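Local coordinates for protein mitochondrial edited mRNA stability factor 1 (Trypanosoma brucei, PDB 6NL1) that processes the 5' ends of mitochondrial mRNAs in trypanosomes, probably through its Nudix-type domain, and is named for stabilising edited transcripts, at residues G204-L209 with V215-L220; R331-L336 with A344-S349; G162-E165 with D169-I172; R112-P117 with K188-A193. One frame throughout, in Å; residues are numbered along the deposited sequence.

Contact 1 of 4, residues G204-L209 with V215-L220. With SO4 (sulfate ion), chain D.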
loop_
_atom_site.group_PDB
_atom_site.type_symbol
_atom_site.label_atom_id
_atom_site.label_comp_id
_atom_site.label_asym_id
_atom_site.label_seq_id
_atom_site.Cartn_x
_atom_site.Cartn_y
_atom_site.Cartn_z
ATOM N N GLY A 204 -5.491 12.246 4.677
ATOM C CA GLY A 204 -5.438 12.701 6.050
ATOM C C GLY A 204 -6.637 13.560 6.424
ATOM O O GLY A 204 -6.652 14.781 6.224
ATOM N N ILE A 205 -7.654 12.904 6.967
ATOM C CA ILE A 205 -8.796 13.583 7.544
ATOM C C ILE A 205 -8.380 14.164 8.885
ATOM O O ILE A 205 -7.762 13.469 9.696
ATOM C CB ILE A 205 -9.954 12.586 7.742
ATOM C CG1 ILE A 205 -10.541 12.202 6.386
ATOM C CG2 ILE A 205 -11.035 13.189 8.592
ATOM C CD1 ILE A 205 -11.304 13.332 5.721
ATOM N N PHE A 206 -8.684 15.439 9.109
ATOM C CA PHE A 206 -8.317 16.080 10.371
ATOM C C PHE A 206 -9.447 16.954 10.907
ATOM O O PHE A 206 -10.310 17.414 10.160
ATOM C CB PHE A 206 -7.011 16.895 10.242
ATOM C CG PHE A 206 -7.157 18.186 9.446
ATOM C CD1 PHE A 206 -6.939 18.205 8.069
ATOM C CD2 PHE A 206 -7.509 19.374 10.077
ATOM C CE1 PHE A 206 -7.071 19.390 7.333
ATOM C CE2 PHE A 206 -7.638 20.565 9.351
ATOM C CZ PHE A 206 -7.427 20.571 7.979
ATOM N N ARG A 207 -9.455 17.160 12.215
ATOM C CA ARG A 207 -10.391 18.102 12.811
ATOM C C ARG A 207 -9.600 19.114 13.634
ATOM O O ARG A 207 -8.496 18.826 14.104
ATOM C CB ARG A 207 -11.424 17.377 13.684
ATOM C CG ARG A 207 -10.837 16.731 14.943
ATOM C CD ARG A 207 -11.927 16.115 15.816
ATOM N NE ARG A 207 -11.372 15.496 17.016
ATOM C CZ ARG A 207 -12.100 14.876 17.940
ATOM N NH1 ARG A 207 -13.418 14.790 17.807
ATOM N NH2 ARG A 207 -11.512 14.341 19.001
ATOM N N ARG A 208 -10.162 20.302 13.797
ATOM C CA ARG A 208 -9.528 21.332 14.614
ATOM C C ARG A 208 -10.184 21.388 15.987
ATOM O O ARG A 208 -11.405 21.361 16.104
ATOM C CB ARG A 208 -9.647 22.692 13.932
ATOM C CG ARG A 208 -9.047 22.742 12.536
ATOM C CD ARG A 208 -9.014 24.175 12.000
ATOM N NE ARG A 208 -8.545 24.223 10.618
ATOM C CZ ARG A 208 -7.264 24.254 10.257
ATOM N NH1 ARG A 208 -6.296 24.249 11.176
ATOM N NH2 ARG A 208 -6.948 24.286 8.971
ATOM N N LEU A 209 -9.372 21.441 17.030
ATOM C CA LEU A 209 -9.902 21.620 18.372
ATOM C C LEU A 209 -9.831 23.098 18.743
ATOM O O LEU A 209 -8.881 23.798 18.372
ATOM C CB LEU A 209 -9.132 20.760 19.369
ATOM N N VAL A 215 -3.708 20.135 14.829
ATOM C CA VAL A 215 -4.941 19.412 14.523
ATOM C C VAL A 215 -4.819 17.944 14.934
ATOM O O VAL A 215 -3.713 17.460 15.188
ATOM C CB VAL A 215 -5.303 19.514 13.023
ATOM C CG1 VAL A 215 -5.324 20.984 12.574
ATOM C CG2 VAL A 215 -4.316 18.727 12.191
ATOM N N GLU A 216 -5.960 17.254 15.019
ATOM C CA GLU A 216 -6.009 15.809 15.266
ATOM C C GLU A 216 -6.297 15.047 13.973
ATOM O O GLU A 216 -7.138 15.458 13.169
ATOM C CB GLU A 216 -7.092 15.458 16.303
ATOM C CG GLU A 216 -6.852 16.021 17.696
ATOM C CD GLU A 216 -7.835 15.501 18.745
ATOM O OE1 GLU A 216 -9.037 15.305 18.440
ATOM O OE2 GLU A 216 -7.396 15.297 19.895
ATOM N N TRP A 217 -5.606 13.929 13.789
ATOM C CA TRP A 217 -5.735 13.117 12.583
ATOM C C TRP A 217 -6.505 11.835 12.893
ATOM O O TRP A 217 -6.263 11.180 13.913
ATOM C CB TRP A 217 -4.344 12.758 12.030
ATOM C CG TRP A 217 -3.506 13.951 11.718
ATOM C CD1 TRP A 217 -2.566 14.525 12.523
ATOM C CD2 TRP A 217 -3.550 14.740 10.518
ATOM N NE1 TRP A 217 -2.015 15.627 11.894
ATOM C CE2 TRP A 217 -2.602 15.777 10.664
ATOM C CE3 TRP A 217 -4.299 14.667 9.332
ATOM C CZ2 TRP A 217 -2.382 16.740 9.670
ATOM C CZ3 TRP A 217 -4.080 15.624 8.343
ATOM C CH2 TRP A 217 -3.129 16.650 8.524
ATOM N N LEU A 218 -7.429 11.478 12.010
ATOM C CA LEU A 218 -8.129 10.204 12.122
ATOM C C LEU A 218 -7.186 9.059 11.757
ATOM O O LEU A 218 -6.578 9.069 10.692
ATOM C CB LEU A 218 -9.337 10.187 11.190
ATOM C CG LEU A 218 -10.323 9.041 11.390
ATOM C CD1 LEU A 218 -10.972 9.170 12.755
ATOM C CD2 LEU A 218 -11.378 9.041 10.292
ATOM N N MET A 219 -7.066 8.070 12.636
ATOM C CA MET A 219 -6.178 6.946 12.380
ATOM C C MET A 219 -6.841 5.583 12.612
ATOM O O MET A 219 -7.771 5.467 13.409
ATOM C CB MET A 219 -4.928 7.077 13.249
ATOM C CG MET A 219 -4.217 8.413 13.035
ATOM S SD MET A 219 -2.500 8.360 13.521
ATOM C CE MET A 219 -2.619 7.545 15.095
ATOM N N LEU A 220 -6.349 4.565 11.905
ATOM C CA LEU A 220 -6.811 3.189 12.062
ATOM C C LEU A 220 -5.599 2.301 12.280
ATOM O O LEU A 220 -4.470 2.712 12.030
ATOM C CB LEU A 220 -7.515 2.687 10.795
ATOM C CG LEU A 220 -8.756 3.383 10.246
ATOM C CD1 LEU A 220 -8.360 4.355 9.152
ATOM C CD2 LEU A 220 -9.749 2.341 9.708
HETATM S S SO4 D . -14.523 12.779 20.830
HETATM O O1 SO4 D . -15.494 12.459 21.876
HETATM O O2 SO4 D . -14.108 11.546 20.150
HETATM O O3 SO4 D . -15.145 13.689 19.870
HETATM O O4 SO4 D . -13.371 13.434 21.445
HETATM O O HOH W 1 -6.558 11.188 8.789
#
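Phe206 and Trp217 run alongside each other on one face of a beta hairpin, as Arg207 and Glu216 do on the other. The aromatic pair is an offset edge-to-face stack, with the Phe206 edge toward the six-membered ring of Trp217 and the planes at 60°. Phe206 CB sits over that ring in a CH-pi contact, 3.9 Å from its centroid, and Val215 CG2 lies over the same face of the indole, offset toward the CE2-NE1 rim. With CG lodged between the backbone N and the carbonyl carbon (chi1 72°), Phe206 also brings CD2 to Val215 CB at 3.7 Å.

Behind these side chains the strands pair antiparallel: Arg207 N and Glu216 N each donate to the other residue's O, while Leu218 N reaches Ile205 O at 3.1 Å. Water 1 joins Ile205 O to Leu218 O. Strand 200-207 also pairs with strand 290-296, and Gly204 lies close to Arg202 and Tyr292, which bind GDP in another structure of this protein; none is bound here.

On the face of Arg207 and Glu216 the guanidinium is presented side-on, 16° from coplanar with the carboxylate. Arg207 NE and NH2 both donate to Glu216 OE1, each at 2.7 Å. A sulfate, probably from the crystallisation liquor, adds O3 to Arg207 NH1 (2.9 Å) and O4 to NH2 (3.2 Å). Glu216, with Ser299 O accepting from NH1, should limit the guanidinium's rotation.

Contact 2 of 4, residues R331-L336 with A344-S349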
loop_
_atom_site.group_PDB
_atom_site.type_symbol
_atom_site.label_atom_id
_atom_site.label_comp_id
_atom_site.label_asym_id
_atom_site.label_seq_id
_atom_site.Cartn_x
_atom_site.Cartn_y
_atom_site.Cartn_z
ATOM N N ARG A 331 -1.459 1.223 24.398
ATOM C CA ARG A 331 -2.106 1.898 25.528
ATOM C C ARG A 331 -2.801 3.194 25.118
ATOM O O ARG A 331 -3.896 3.504 25.599
ATOM C CB ARG A 331 -1.108 2.150 26.669
ATOM C CG ARG A 331 -0.362 0.886 27.110
ATOM C CD ARG A 331 0.377 1.063 28.439
ATOM N NE ARG A 331 1.389 2.118 28.388
ATOM C CZ ARG A 331 2.660 1.936 28.031
ATOM N NH1 ARG A 331 3.102 0.732 27.686
ATOM N NH2 ARG A 331 3.496 2.968 28.026
ATOM N N ALA A 332 -2.170 3.946 24.225
ATOM C CA ALA A 332 -2.795 5.151 23.690
ATOM C C ALA A 332 -4.045 4.754 22.894
ATOM O O ALA A 332 -5.068 5.425 22.945
ATOM C CB ALA A 332 -1.814 5.912 22.807
ATOM N N TRP A 333 -3.948 3.654 22.154
ATOM C CA TRP A 333 -5.072 3.147 21.372
ATOM C C TRP A 333 -6.238 2.753 22.276
ATOM O O TRP A 333 -7.393 3.077 21.996
ATOM C CB TRP A 333 -4.621 1.954 20.522
ATOM C CG TRP A 333 -5.575 1.586 19.433
ATOM C CD1 TRP A 333 -6.380 0.490 19.387
ATOM C CD2 TRP A 333 -5.826 2.323 18.226
ATOM N NE1 TRP A 333 -7.119 0.494 18.228
ATOM C CE2 TRP A 333 -6.799 1.609 17.499
ATOM C CE3 TRP A 333 -5.322 3.514 17.692
ATOM C CZ2 TRP A 333 -7.284 2.047 16.268
ATOM C CZ3 TRP A 333 -5.799 3.946 16.466
ATOM C CH2 TRP A 333 -6.767 3.210 15.766
ATOM N N ALA A 334 -5.941 2.054 23.367
ATOM C CA ALA A 334 -6.992 1.641 24.298
ATOM C C ALA A 334 -7.662 2.876 24.888
ATOM O O ALA A 334 -8.858 2.902 25.154
ATOM C CB ALA A 334 -6.405 0.774 25.411
ATOM N N GLN A 335 -6.871 3.914 25.080
ATOM C CA GLN A 335 -7.357 5.137 25.693
ATOM C C GLN A 335 -8.220 5.948 24.726
ATOM O O GLN A 335 -9.260 6.466 25.107
ATOM C CB GLN A 335 -6.150 5.958 26.140
ATOM C CG GLN A 335 -6.427 7.180 26.977
ATOM C CD GLN A 335 -5.128 7.863 27.384
ATOM O OE1 GLN A 335 -5.052 9.092 27.470
ATOM N NE2 GLN A 335 -4.089 7.058 27.621
ATOM N N LEU A 336 -7.799 6.028 23.466
ATOM C CA LEU A 336 -8.373 6.995 22.532
ATOM C C LEU A 336 -9.243 6.405 21.425
ATOM O O LEU A 336 -10.129 7.082 20.907
ATOM C CB LEU A 336 -7.245 7.808 21.886
ATOM C CG LEU A 336 -6.447 8.710 22.829
ATOM C CD1 LEU A 336 -5.236 9.267 22.105
ATOM C CD2 LEU A 336 -7.331 9.838 23.392
ATOM N N ALA A 344 -9.379 6.277 15.784
ATOM C CA ALA A 344 -9.004 7.216 16.841
ATOM C C ALA A 344 -8.631 8.579 16.259
ATOM O O ALA A 344 -8.054 8.657 15.171
ATOM C CB ALA A 344 -7.820 6.667 17.651
ATOM N N TRP A 345 -8.946 9.646 16.995
ATOM C CA TRP A 345 -8.412 10.976 16.696
ATOM C C TRP A 345 -7.109 11.156 17.454
ATOM O O TRP A 345 -7.087 11.092 18.683
ATOM C CB TRP A 345 -9.385 12.082 17.111
ATOM C CG TRP A 345 -10.625 12.144 16.279
ATOM C CD1 TRP A 345 -11.886 11.742 16.641
ATOM C CD2 TRP A 345 -10.728 12.629 14.937
ATOM N NE1 TRP A 345 -12.764 11.956 15.607
ATOM C CE2 TRP A 345 -12.080 12.498 14.549
ATOM C CE3 TRP A 345 -9.810 13.162 14.024
ATOM C CZ2 TRP A 345 -12.535 12.883 13.292
ATOM C CZ3 TRP A 345 -10.263 13.545 12.774
ATOM C CH2 TRP A 345 -11.615 13.404 12.418
ATOM N N MET A 346 -6.022 11.387 16.728
ATOM C CA MET A 346 -4.708 11.465 17.357
ATOM C C MET A 346 -3.867 12.622 16.854
ATOM O O MET A 346 -3.889 12.940 15.667
ATOM C CB MET A 346 -3.950 10.154 17.134
ATOM C CG MET A 346 -4.611 8.938 17.807
ATOM S SD MET A 346 -3.556 7.468 17.895
ATOM C CE MET A 346 -4.453 6.483 19.092
ATOM N N LYS A 347 -3.114 13.232 17.767
ATOM C CA LYS A 347 -2.156 14.271 17.426
ATOM C C LYS A 347 -0.811 13.666 17.077
ATOM O O LYS A 347 -0.336 12.763 17.757
ATOM C CB LYS A 347 -1.953 15.231 18.600
ATOM C CG LYS A 347 -3.125 16.143 18.882
ATOM C CD LYS A 347 -2.768 17.128 19.975
ATOM C CE LYS A 347 -3.864 18.164 20.166
ATOM N NZ LYS A 347 -3.501 19.113 21.250
ATOM N N ALA A 348 -0.178 14.188 16.033
ATOM C CA ALA A 348 1.181 13.778 15.718
ATOM C C ALA A 348 2.125 13.969 16.909
ATOM O O ALA A 348 2.988 13.128 17.158
ATOM C CB ALA A 348 1.690 14.522 14.512
ATOM N N SER A 349 1.969 15.069 17.645
ATOM C CA SER A 349 2.838 15.318 18.794
ATOM C C SER A 349 2.679 14.227 19.859
ATOM O O SER A 349 3.627 13.860 20.545
ATOM C CB SER A 349 2.564 16.686 19.415
ATOM O OG SER A 349 1.266 16.729 19.988
HETATM O O HOH W 2 -10.508 9.503 19.505
#
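Helix-on-strand apolar packing joins Trp333, Leu336, Ala344 and Met346 near the C-terminal end of the modelled chain, where helix 328-336 lies against strand 343-346 of the mixed sheet in the Nudix-type domain. The short helix and strand segments run at 116° to each other, with their axes 8.7 Å apart at closest approach. Strand 343-346 pairs with strand 216-223, and helix 348-354, whose N-cap position is Lys347, adds Met350 to the surroundings of Ala332 and Leu336.

Two side chains meet at about a right angle in the middle of the contact. Met346 stretches out beyond CG and brings its terminal methyl CE to the indole of Trp333, 3.4 Å from CE3. The benzo part of the same indole also meets Ala344, whose CB lies 3.6 Å from Trp333 CZ3. Trp333 can reach both because its CG stands opposite the backbone N (chi1 -165°), which carries the ring system across toward the strand. Arg221 makes a cation-pi contact with this indole, and Trp317 meets it ring to ring.

Leu336, in the last turn of the helix, crosses Met346 obliquely; its CB and CD1 each approach Met346 CE at 4.2 Å. The one polar link between the segments is indirect: water 2 donates to Leu336 O at 2.8 Å and accepts from Trp345 N at 3.0 Å, tying the helix end to the strand backbone.

Contact 3 of 4, residues G162-E165 with D169-I172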
loop_
_atom_site.group_PDB
_atom_site.type_symbol
_atom_site.label_atom_id
_atom_site.label_comp_id
_atom_site.label_asym_id
_atom_site.label_seq_id
_atom_site.Cartn_x
_atom_site.Cartn_y
_atom_site.Cartn_z
ATOM N N GLY A 162 28.154 -5.544 -7.794
ATOM C CA GLY A 162 28.019 -5.151 -6.408
ATOM C C GLY A 162 26.612 -4.659 -6.127
ATOM O O GLY A 162 25.662 -5.001 -6.837
ATOM N N ALA A 163 26.494 -3.840 -5.088
ATOM C CA ALA A 163 25.232 -3.252 -4.674
ATOM C C ALA A 163 24.583 -2.483 -5.815
ATOM O O ALA A 163 25.272 -1.929 -6.667
ATOM C CB ALA A 163 25.467 -2.328 -3.496
ATOM N N TYR A 164 23.255 -2.454 -5.825
ATOM C CA TYR A 164 22.522 -1.544 -6.701
ATOM C C TYR A 164 22.532 -0.157 -6.074
ATOM O O TYR A 164 22.498 -0.029 -4.856
ATOM C CB TYR A 164 21.070 -2.002 -6.876
ATOM C CG TYR A 164 20.886 -3.206 -7.779
ATOM C CD1 TYR A 164 20.980 -3.087 -9.165
ATOM C CD2 TYR A 164 20.594 -4.455 -7.246
ATOM C CE1 TYR A 164 20.802 -4.189 -9.993
ATOM C CE2 TYR A 164 20.415 -5.561 -8.065
ATOM C CZ TYR A 164 20.516 -5.423 -9.431
ATOM O OH TYR A 164 20.331 -6.525 -10.226
ATOM N N GLU A 165 22.563 0.877 -6.902
ATOM C CA GLU A 165 22.542 2.247 -6.402
ATOM C C GLU A 165 21.225 2.538 -5.699
ATOM O O GLU A 165 21.214 3.090 -4.602
ATOM C CB GLU A 165 22.719 3.242 -7.552
ATOM C CG GLU A 165 23.995 3.069 -8.357
ATOM C CD GLU A 165 25.141 3.899 -7.819
ATOM O OE1 GLU A 165 25.001 4.471 -6.717
ATOM O OE2 GLU A 165 26.182 3.983 -8.506
ATOM N N ASP A 169 16.892 0.555 -9.701
ATOM C CA ASP A 169 17.848 -0.105 -10.593
ATOM C C ASP A 169 17.809 -1.631 -10.512
ATOM O O ASP A 169 18.387 -2.321 -11.359
ATOM C CB ASP A 169 19.276 0.382 -10.309
ATOM C CG ASP A 169 19.410 1.890 -10.428
ATOM O OD1 ASP A 169 19.761 2.540 -9.417
ATOM O OD2 ASP A 169 19.156 2.422 -11.530
ATOM N N VAL A 170 17.157 -2.161 -9.486
ATOM C CA VAL A 170 17.127 -3.612 -9.300
ATOM C C VAL A 170 16.560 -4.344 -10.523
ATOM O O VAL A 170 15.468 -4.030 -11.002
ATOM C CB VAL A 170 16.372 -3.993 -8.010
ATOM C CG1 VAL A 170 16.243 -5.508 -7.891
ATOM C CG2 VAL A 170 17.116 -3.395 -6.786
ATOM N N ASP A 171 17.328 -5.290 -11.052
ATOM C CA ASP A 171 16.850 -6.139 -12.141
ATOM C C ASP A 171 15.755 -7.090 -11.659
ATOM O O ASP A 171 15.929 -7.806 -10.671
ATOM C CB ASP A 171 17.993 -6.950 -12.741
ATOM C CG ASP A 171 19.038 -6.076 -13.394
ATOM O OD1 ASP A 171 18.776 -5.590 -14.513
ATOM O OD2 ASP A 171 20.112 -5.871 -12.789
ATOM N N ILE A 172 14.637 -7.101 -12.375
ATOM C CA ILE A 172 13.498 -7.931 -12.016
ATOM C C ILE A 172 13.042 -8.752 -13.214
ATOM O O ILE A 172 12.917 -8.230 -14.324
ATOM C CB ILE A 172 12.309 -7.089 -11.496
ATOM C CG1 ILE A 172 12.723 -6.277 -10.257
ATOM C CG2 ILE A 172 11.095 -8.004 -11.173
ATOM C CD1 ILE A 172 12.986 -7.130 -8.986
HETATM O O HOH W 3 18.277 -8.423 -9.322
#
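Tyr164 OH is gripped from two sources: it donates to Asp171 OD2 at 2.7 Å and accepts from water 3 at 2.9 Å. The same water donates to Asp171 O, so the phenol oxygen is tied to both the carboxylate and the backbone of one residue. Asp171 offers the anti lone pair of OD2, the one pointing away from its other oxygen. OD2 lies at the edge of the tyrosine ring, in its plane, although the carboxylate as a whole is turned 58° from the ring.

One face of the ring rests on the backbone of Val170, where the loop that follows strand 132-137 leads into strand 171-178 of the four-stranded antiparallel sheet. Val170 CA stands almost exactly over the ring centre in a CH-pi contact, 3.7 Å from the centroid and 8° off the normal. The valine side chain lies across the tyrosine and adds CG2, 3.7 Å from Tyr164 CD2. Asp169 O comes within 3.3 Å of Tyr164 CE1. A chi1 of -74°, which sets CG beside the backbone N, directs the ring toward Asp169, Val170 and Asp171.

Arg142 forms a cation-pi contact with Tyr164, and Lys107 makes a salt bridge to Asp171 OD1. The aspartate is thus shared between a lysine and a phenol, one oxygen each; the lysine would be expected to favour its ionised form, which suits OD2 as acceptor for the hydroxyl that pins the loop to the strand.

Contact 4 of 4, residues R112-P117 with K188-A193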
loop_
_atom_site.group_PDB
_atom_site.type_symbol
_atom_site.label_atom_id
_atom_site.label_comp_id
_atom_site.label_asym_id
_atom_site.label_seq_id
_atom_site.Cartn_x
_atom_site.Cartn_y
_atom_site.Cartn_z
ATOM N N ARG A 112 7.326 -2.841 -10.262
ATOM C CA ARG A 112 6.486 -2.551 -9.112
ATOM C C ARG A 112 5.114 -2.013 -9.533
ATOM O O ARG A 112 4.167 -2.064 -8.757
ATOM C CB ARG A 112 7.172 -1.582 -8.161
ATOM C CG ARG A 112 7.146 -0.145 -8.629
ATOM C CD ARG A 112 7.673 0.748 -7.529
ATOM N NE ARG A 112 9.011 0.331 -7.152
ATOM C CZ ARG A 112 10.110 1.018 -7.443
ATOM N NH1 ARG A 112 10.012 2.174 -8.091
ATOM N NH2 ARG A 112 11.299 0.550 -7.071
ATOM N N LYS A 113 5.006 -1.519 -10.763
ATOM C CA LYS A 113 3.752 -0.930 -11.245
ATOM C C LYS A 113 2.715 -1.966 -11.654
ATOM O O LYS A 113 1.540 -1.642 -11.815
ATOM C CB LYS A 113 4.022 0.034 -12.404
ATOM C CG LYS A 113 4.901 1.233 -11.984
ATOM C CD LYS A 113 5.163 2.174 -13.158
ATOM C CE LYS A 113 5.933 3.417 -12.723
ATOM N NZ LYS A 113 6.140 4.323 -13.891
ATOM N N VAL A 114 3.154 -3.208 -11.831
ATOM C CA VAL A 114 2.256 -4.274 -12.240
ATOM C C VAL A 114 2.114 -5.293 -11.123
ATOM O O VAL A 114 1.490 -6.337 -11.297
ATOM C CB VAL A 114 2.759 -5.000 -13.506
ATOM C CG1 VAL A 114 2.899 -4.014 -14.653
ATOM C CG2 VAL A 114 4.079 -5.709 -13.233
ATOM N N SER A 115 2.686 -4.996 -9.966
ATOM C CA SER A 115 2.685 -5.979 -8.890
ATOM C C SER A 115 2.130 -5.392 -7.610
ATOM O O SER A 115 0.963 -5.603 -7.287
ATOM C CB SER A 115 4.095 -6.527 -8.670
ATOM O OG SER A 115 5.027 -5.461 -8.572
ATOM N N GLY A 116 2.969 -4.649 -6.888
ATOM C CA GLY A 116 2.567 -4.050 -5.633
ATOM C C GLY A 116 3.065 -4.837 -4.430
ATOM O O GLY A 116 3.151 -6.057 -4.489
ATOM N N PRO A 117 3.380 -4.140 -3.325
ATOM C CA PRO A 117 3.894 -4.822 -2.128
ATOM C C PRO A 117 3.003 -5.984 -1.698
ATOM O O PRO A 117 3.519 -7.035 -1.328
ATOM C CB PRO A 117 3.887 -3.719 -1.058
ATOM C CG PRO A 117 3.966 -2.442 -1.829
ATOM C CD PRO A 117 3.196 -2.694 -3.106
ATOM N N LYS A 188 -1.305 -5.580 -22.647
ATOM C CA LYS A 188 -1.830 -4.251 -22.962
ATOM C C LYS A 188 -2.058 -3.425 -21.698
ATOM O O LYS A 188 -1.746 -2.234 -21.654
ATOM C CB LYS A 188 -3.139 -4.367 -23.752
ATOM C CG LYS A 188 -3.021 -3.997 -25.216
ATOM C CD LYS A 188 -1.734 -4.555 -25.815
ATOM C CE LYS A 188 -1.395 -3.875 -27.137
ATOM N NZ LYS A 188 0.078 -3.760 -27.353
ATOM N N LEU A 189 -2.608 -4.064 -20.670
ATOM C CA LEU A 189 -2.857 -3.389 -19.404
ATOM C C LEU A 189 -1.561 -2.969 -18.707
ATOM O O LEU A 189 -1.512 -1.944 -18.031
ATOM C CB LEU A 189 -3.701 -4.276 -18.483
ATOM C CG LEU A 189 -5.134 -4.494 -18.975
ATOM C CD1 LEU A 189 -5.815 -5.608 -18.193
ATOM C CD2 LEU A 189 -5.945 -3.202 -18.889
ATOM N N MET A 190 -0.516 -3.772 -18.858
ATOM C CA MET A 190 0.751 -3.481 -18.202
ATOM C C MET A 190 1.406 -2.265 -18.849
ATOM O O MET A 190 1.971 -1.412 -18.156
ATOM C CB MET A 190 1.672 -4.705 -18.262
ATOM C CG MET A 190 1.153 -5.879 -17.425
ATOM S SD MET A 190 1.937 -7.448 -17.829
ATOM C CE MET A 190 3.636 -7.118 -17.355
ATOM N N GLU A 191 1.312 -2.175 -20.174
ATOM C CA GLU A 191 1.863 -1.023 -20.884
ATOM C C GLU A 191 1.180 0.259 -20.442
ATOM O O GLU A 191 1.836 1.280 -20.269
ATOM C CB GLU A 191 1.781 -1.207 -22.395
ATOM C CG GLU A 191 2.711 -2.287 -22.900
ATOM C CD GLU A 191 2.806 -2.326 -24.405
ATOM O OE1 GLU A 191 3.860 -2.771 -24.914
ATOM O OE2 GLU A 191 1.830 -1.929 -25.079
ATOM N N ALA A 192 -0.130 0.195 -20.216
ATOM C CA ALA A 192 -0.854 1.353 -19.698
ATOM C C ALA A 192 -0.438 1.637 -18.263
ATOM O O ALA A 192 -0.272 2.793 -17.868
ATOM C CB ALA A 192 -2.361 1.131 -19.774
ATOM N N ALA A 193 -0.269 0.577 -17.482
ATOM C CA ALA A 193 0.081 0.738 -16.078
ATOM C C ALA A 193 1.454 1.394 -15.888
ATOM O O ALA A 193 1.615 2.256 -15.027
ATOM C CB ALA A 193 0.016 -0.600 -15.346
#
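Val114, Ala193 and Met190 bury most of the surface where the loop 112-117 leans on the last turns of helix 180-193. Val114 directs its side chain at the helix, nearly perpendicular to that of Met190. All the touching is done by CG1, which meets the flank of the methionine: Met190 CG lies 3.8 Å away and CB 3.9 Å. Met190 bends at its last torsion (chi3 64°), which keeps CE near the same valine methyl, at a looser 4.2 Å.

One turn along, the methyl group of Ala193 points at the loop backbone, its CB 4.0 Å from Lys113 O. Lys113 starts toward the helix, and its aliphatic part passes Ala193 O, with CD at 4.0 Å, before the extended chain carries NZ onward.

Trp104 of strand 100-107 touches both Val114 and Met190, and Leu125 of helix 120-129 adjoins the valine, so the contact belongs to the packing of helices on the four-stranded antiparallel sheet. Within the two segments the contact is van der Waals in kind; the directional bond, Lys113 NZ to Ile194 O, lies just past the helix end, where a positive amine would be expected to suit the carbonyl-rich C-terminus.

Overall arrangement
Contacts 1 and 2 belong to one mixed sheet, since strands 216-223 and 343-346 are neighbours in it and the contacts touch directly, with Trp217 N probably hydrogen-bonded to Met346 O. Contacts 3 and 4 lie across the chain's centre, around the four-stranded antiparallel sheet; contact 3 is nested within the loop that contact 4 closes, their centres about 20 Å apart. In each half one contact is buried and apolar, helix on strand in contact 2 and loop on helix in contact 4. The partly buried partners, contacts 1 and 3, instead combine aromatic packing with charged groups, a hairpin salt bridge in one and a phenol-carboxylate bond in the other.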